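Local structure of imidazolonepropionase (Unidentified, 2Q09) at residues Q224-Y229 against A256-L261; E272-L277 against R306-P311. The protein catalyses hydrolytic cleavage of a carbon-nitrogen bond in imidazolone-5-propanoate to give N-formimidoyl-L-glutamate, the third step of histidine degradation. One frame throughout, in Å; residues are numbered along the deposited sequence.

Contact 1: residues Q224-Y229 against A256-L261; sequences QTEQVY and ANFGAL
Y229, within helix 222-234, and F258, just past the end of helix 251-257, bring the two backbones nearest, with 7.2 Å between their CA atoms. Both helices belong to the TIM-barrel amidohydrolase fold, and a Schellman motif ends the second one: the N of G259, which has positive phi, donates a hydrogen bond to A256 O (3.1 Å), and A260 N turns back to A255 O. The contact itself is aromatic. The edge of the Y229 ring meets the face of F258 in a T-shaped pair, centroids 5.4 Å apart and planes at 64°. Y229 also sets its CB over the middle of the same phenyl ring, a CH-pi contact of 3.6 Å to the centroid of F258 and only 9° off the normal. CG of Y229 lies anti to the carbonyl carbon (chi1 -68°), which directs the phenol toward strand 238-243, where OH bonds to K240 O. With an alanine at F258 the phenyl face is gone, which would probably leave Y229 CB and its ring edge without their aromatic partner and open a gap beside helix 222-234. At the far rim of the phenyl ring, F258 CE2 lies 4.2 Å from E226 CG, in the extended glutamate side chain.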
loop_
_atom_site.group_PDB
_atom_site.type_symbol
_atom_site.label_atom_id
_atom_site.label_comp_id
_atom_site.label_asym_id
_atom_site.label_seq_id
_atom_site.Cartn_x
_atom_site.Cartn_y
_atom_site.Cartn_z
ATOM N N GLN A 224 9.648 22.609 1.860
ATOM C CA GLN A 224 8.810 22.405 0.686
ATOM C C GLN A 224 7.756 21.347 0.974
ATOM O O GLN A 224 6.650 21.398 0.438
ATOM C CB GLN A 224 9.674 21.985 -0.497
ATOM C CG GLN A 224 10.734 23.013 -0.842
ATOM C CD GLN A 224 11.667 22.544 -1.931
ATOM O OE1 GLN A 224 12.193 21.433 -1.874
ATOM N NE2 GLN A 224 11.888 23.391 -2.928
ATOM N N THR A 225 8.102 20.386 1.821
ATOM C CA THR A 225 7.174 19.324 2.188
ATOM C C THR A 225 6.041 19.925 3.010
ATOM O O THR A 225 4.880 19.559 2.849
ATOM C CB THR A 225 7.880 18.223 3.023
ATOM O OG1 THR A 225 8.903 17.598 2.235
ATOM C CG2 THR A 225 6.877 17.170 3.471
ATOM N N GLU A 226 6.382 20.864 3.884
ATOM C CA GLU A 226 5.381 21.505 4.720
ATOM C C GLU A 226 4.374 22.289 3.891
ATOM O O GLU A 226 3.191 22.316 4.213
ATOM C CB GLU A 226 6.055 22.438 5.717
ATOM C CG GLU A 226 5.091 23.318 6.471
ATOM C CD GLU A 226 5.787 24.155 7.514
ATOM O OE1 GLU A 226 6.794 24.808 7.171
ATOM O OE2 GLU A 226 5.325 24.165 8.669
ATOM N N GLN A 227 4.851 22.930 2.828
ATOM C CA GLN A 227 3.979 23.703 1.954
ATOM C C GLN A 227 2.908 22.801 1.354
ATOM O O GLN A 227 1.741 23.174 1.262
ATOM C CB GLN A 227 4.801 24.358 0.839
ATOM C CG GLN A 227 5.637 25.541 1.301
ATOM C CD GLN A 227 4.798 26.611 1.966
ATOM O OE1 GLN A 227 4.777 26.729 3.188
ATOM N NE2 GLN A 227 4.084 27.385 1.162
ATOM N N VAL A 228 3.308 21.603 0.944
ATOM C CA VAL A 228 2.370 20.653 0.365
ATOM C C VAL A 228 1.308 20.214 1.366
ATOM O O VAL A 228 0.119 20.303 1.075
ATOM C CB VAL A 228 3.102 19.410 -0.176
ATOM C CG1 VAL A 228 2.095 18.310 -0.493
ATOM C CG2 VAL A 228 3.883 19.775 -1.429
ATOM N N TYR A 229 1.728 19.738 2.535
ATOM C CA TYR A 229 0.777 19.294 3.555
ATOM C C TYR A 229 -0.229 20.386 3.903
ATOM O O TYR A 229 -1.385 20.100 4.220
ATOM C CB TYR A 229 1.508 18.843 4.826
ATOM C CG TYR A 229 2.320 17.575 4.658
ATOM C CD1 TYR A 229 2.156 16.763 3.539
ATOM C CD2 TYR A 229 3.239 17.179 5.629
ATOM C CE1 TYR A 229 2.887 15.586 3.390
ATOM C CE2 TYR A 229 3.974 16.009 5.486
ATOM C CZ TYR A 229 3.795 15.217 4.366
ATOM O OH TYR A 229 4.525 14.058 4.216
ATOM N N ALA A 256 4.106 13.629 11.292
ATOM C CA ALA A 256 3.380 13.288 12.509
ATOM C C ALA A 256 2.627 14.505 13.045
ATOM O O ALA A 256 1.523 14.378 13.571
ATOM C CB ALA A 256 4.345 12.755 13.569
ATOM N N ASN A 257 3.223 15.688 12.911
ATOM C CA ASN A 257 2.586 16.909 13.391
ATOM C C ASN A 257 1.408 17.316 12.521
ATOM O O ASN A 257 0.571 18.116 12.929
ATOM C CB ASN A 257 3.595 18.053 13.457
ATOM C CG ASN A 257 4.631 17.850 14.543
ATOM O OD1 ASN A 257 4.332 17.306 15.607
ATOM N ND2 ASN A 257 5.855 18.298 14.291
ATOM N N PHE A 258 1.347 16.755 11.320
ATOM C CA PHE A 258 0.269 17.037 10.386
ATOM C C PHE A 258 -0.772 15.925 10.418
ATOM O O PHE A 258 -1.712 15.924 9.626
ATOM C CB PHE A 258 0.830 17.193 8.967
ATOM C CG PHE A 258 1.115 18.620 8.580
ATOM C CD1 PHE A 258 0.092 19.448 8.129
ATOM C CD2 PHE A 258 2.400 19.141 8.680
ATOM C CE1 PHE A 258 0.342 20.774 7.787
ATOM C CE2 PHE A 258 2.662 20.470 8.341
ATOM C CZ PHE A 258 1.625 21.286 7.889
ATOM N N GLY A 259 -0.598 14.978 11.338
ATOM C CA GLY A 259 -1.538 13.878 11.447
ATOM C C GLY A 259 -1.470 12.931 10.259
ATOM O O GLY A 259 -2.497 12.435 9.791
ATOM N N ALA A 260 -0.262 12.680 9.769
ATOM C CA ALA A 260 -0.080 11.790 8.628
ATOM C C ALA A 260 -0.655 10.411 8.925
ATOM O O ALA A 260 -0.618 9.943 10.061
ATOM C CB ALA A 260 1.400 11.669 8.297
ATOM N N LEU A 261 -1.199 9.763 7.900
ATOM C CA LEU A 261 -1.748 8.421 8.054
ATOM C C LEU A 261 -0.576 7.459 8.258
ATOM O O LEU A 261 -0.670 6.485 9.008
ATOM C CB LEU A 261 -2.525 8.011 6.801
ATOM C CG LEU A 261 -3.847 8.726 6.503
ATOM C CD1 LEU A 261 -4.350 8.326 5.130
ATOM C CD2 LEU A 261 -4.864 8.374 7.570
#

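Contact 2: residues E272-L277 against R306-P311; sequences EGIQAL and RKAGVP
A Schellman motif at the end of helix 302-307 turns the chain toward strand 312-314 of the TIM barrel, and the residues of this turn pack against helix 271-280. G309 has positive phi, a conformation that suits glycine, and its N bonds to R306 O at 2.8 Å. A308 and V310, one on each side of this glycine, both point toward the neighbouring helix, where I274 meets both of them and L277 meets V310. The backbones are nearest at L277 and V310, whose CA atoms are 6.8 Å apart.

The contact across the two segments is apolar. I274 turns its CG2 methyl to A308, the branch lying anti to the backbone N while CG1 stands beside that N (chi1 -67°). I274 CG2 meets A308 CB at 3.5 Å, tighter than usual for two carbons. V310 works through one branch: with CG1 anti to the backbone N (chi1 176°), CG2 is placed next to that N and touches both helix residues. V310 CG2 is 4.2 Å from L277 CB and equally far from I274 CG2.

Around this packing, I274 also touches A304 and L305 of the helix that ends here, and V310 rests on A284 of strand 283-286. The contact therefore joins helix 271-280 to the turn that follows helix 302-307, and V310 carries the packing on to the barrel strand, away from the metal and the inhibitor. Closest to V310 CG2 across the segments is a backbone atom, I274 O, at 3.9 Å.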
loop_
_atom_site.group_PDB
_atom_site.type_symbol
_atom_site.label_atom_id
_atom_site.label_comp_id
_atom_site.label_asym_id
_atom_site.label_seq_id
_atom_site.Cartn_x
_atom_site.Cartn_y
_atom_site.Cartn_z
ATOM N N GLU A 272 13.556 10.476 18.263
ATOM C CA GLU A 272 12.643 11.608 18.358
ATOM C C GLU A 272 11.463 11.409 17.416
ATOM O O GLU A 272 10.316 11.663 17.777
ATOM C CB GLU A 272 13.374 12.905 18.006
ATOM C CG GLU A 272 14.513 13.264 18.953
ATOM C CD GLU A 272 15.627 12.230 18.979
ATOM O OE1 GLU A 272 16.073 11.806 17.894
ATOM O OE2 GLU A 272 16.065 11.852 20.085
ATOM N N GLY A 273 11.757 10.959 16.202
ATOM C CA GLY A 273 10.704 10.723 15.232
ATOM C C GLY A 273 9.801 9.596 15.683
ATOM O O GLY A 273 8.577 9.687 15.584
ATOM N N ILE A 274 10.406 8.528 16.188
ATOM C CA ILE A 274 9.649 7.378 16.660
ATOM C C ILE A 274 8.692 7.809 17.763
ATOM O O ILE A 274 7.539 7.374 17.799
ATOM C CB ILE A 274 10.593 6.271 17.184
ATOM C CG1 ILE A 274 11.395 5.688 16.014
ATOM C CG2 ILE A 274 9.792 5.186 17.891
ATOM C CD1 ILE A 274 12.327 4.563 16.399
ATOM N N GLN A 275 9.168 8.677 18.647
ATOM C CA GLN A 275 8.347 9.174 19.742
ATOM C C GLN A 275 7.162 9.963 19.189
ATOM O O GLN A 275 6.056 9.887 19.716
ATOM C CB GLN A 275 9.174 10.070 20.673
ATOM C CG GLN A 275 10.438 9.423 21.230
ATOM C CD GLN A 275 10.246 7.966 21.614
ATOM O OE1 GLN A 275 9.212 7.581 22.161
ATOM N NE2 GLN A 275 11.258 7.152 21.342
ATOM N N ALA A 276 7.403 10.716 18.116
ATOM C CA ALA A 276 6.356 11.515 17.492
ATOM C C ALA A 276 5.321 10.602 16.859
ATOM O O ALA A 276 4.120 10.839 16.979
ATOM C CB ALA A 276 6.959 12.433 16.434
ATOM N N LEU A 277 5.786 9.563 16.171
ATOM C CA LEU A 277 4.877 8.623 15.532
ATOM C C LEU A 277 3.989 7.943 16.568
ATOM O O LEU A 277 2.783 7.827 16.377
ATOM C CB LEU A 277 5.662 7.563 14.745
ATOM C CG LEU A 277 6.624 8.092 13.674
ATOM C CD1 LEU A 277 7.057 6.945 12.773
ATOM C CD2 LEU A 277 5.945 9.176 12.850
ATOM N N ARG A 306 9.169 -1.267 17.599
ATOM C CA ARG A 306 8.430 -2.234 18.389
ATOM C C ARG A 306 8.383 -1.796 19.844
ATOM O O ARG A 306 7.317 -1.797 20.464
ATOM C CB ARG A 306 9.062 -3.623 18.289
ATOM C CG ARG A 306 8.483 -4.468 17.185
ATOM C CD ARG A 306 8.659 -5.945 17.493
ATOM N NE ARG A 306 10.053 -6.358 17.408
ATOM C CZ ARG A 306 10.558 -7.077 16.412
ATOM N NH1 ARG A 306 9.783 -7.465 15.412
ATOM N NH2 ARG A 306 11.840 -7.415 16.424
ATOM N N LYS A 307 9.539 -1.426 20.392
ATOM C CA LYS A 307 9.593 -0.992 21.784
ATOM C C LYS A 307 8.644 0.166 22.051
ATOM O O LYS A 307 8.067 0.254 23.135
ATOM C CB LYS A 307 11.011 -0.576 22.156
ATOM C CG LYS A 307 11.972 -1.740 22.258
ATOM C CD LYS A 307 13.371 -1.258 22.580
ATOM C CE LYS A 307 14.319 -2.424 22.753
ATOM N NZ LYS A 307 15.729 -1.967 22.880
ATOM N N ALA A 308 8.481 1.048 21.068
ATOM C CA ALA A 308 7.598 2.207 21.214
ATOM C C ALA A 308 6.148 1.888 20.868
ATOM O O ALA A 308 5.277 2.745 20.990
ATOM C CB ALA A 308 8.101 3.364 20.354
ATOM N N GLY A 309 5.887 0.662 20.432
ATOM C CA GLY A 309 4.524 0.279 20.104
ATOM C C GLY A 309 3.970 0.890 18.826
ATOM O O GLY A 309 2.756 0.954 18.643
ATOM N N VAL A 310 4.847 1.342 17.938
ATOM C CA VAL A 310 4.387 1.932 16.683
ATOM C C VAL A 310 3.981 0.808 15.738
ATOM O O VAL A 310 4.782 -0.073 15.431
ATOM C CB VAL A 310 5.489 2.775 16.017
ATOM C CG1 VAL A 310 5.016 3.286 14.656
ATOM C CG2 VAL A 310 5.847 3.952 16.905
ATOM N N PRO A 311 2.720 0.810 15.280
ATOM C CA PRO A 311 2.259 -0.238 14.364
ATOM C C PRO A 311 3.028 -0.180 13.047
ATOM O O PRO A 311 3.254 0.893 12.495
ATOM C CB PRO A 311 0.779 0.078 14.198
ATOM C CG PRO A 311 0.718 1.564 14.389
ATOM C CD PRO A 311 1.651 1.784 15.555
#

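The two contacts follow one another along the chain, contact 1 closing at L261 before contact 2 opens at E272, and their centres are 18 Å apart. Both lie in the outer layer of the TIM barrel, each joining a helix to the Schellman turn that follows another helix and leads into the next strand, 262-265 or 312-314. They meet directly: A256 CB of contact 1 packs at 3.9 Å on A276 CB of contact 2 and also touches L277. Helices 222-234, 251-257 and 271-280 and the end of helix 302-307 thus pack in series around the outside of the barrel strands; one of these strands, 238-243, carries the iron ligand H242, whereas contact 2 lies away from the metal and inhibitor sites.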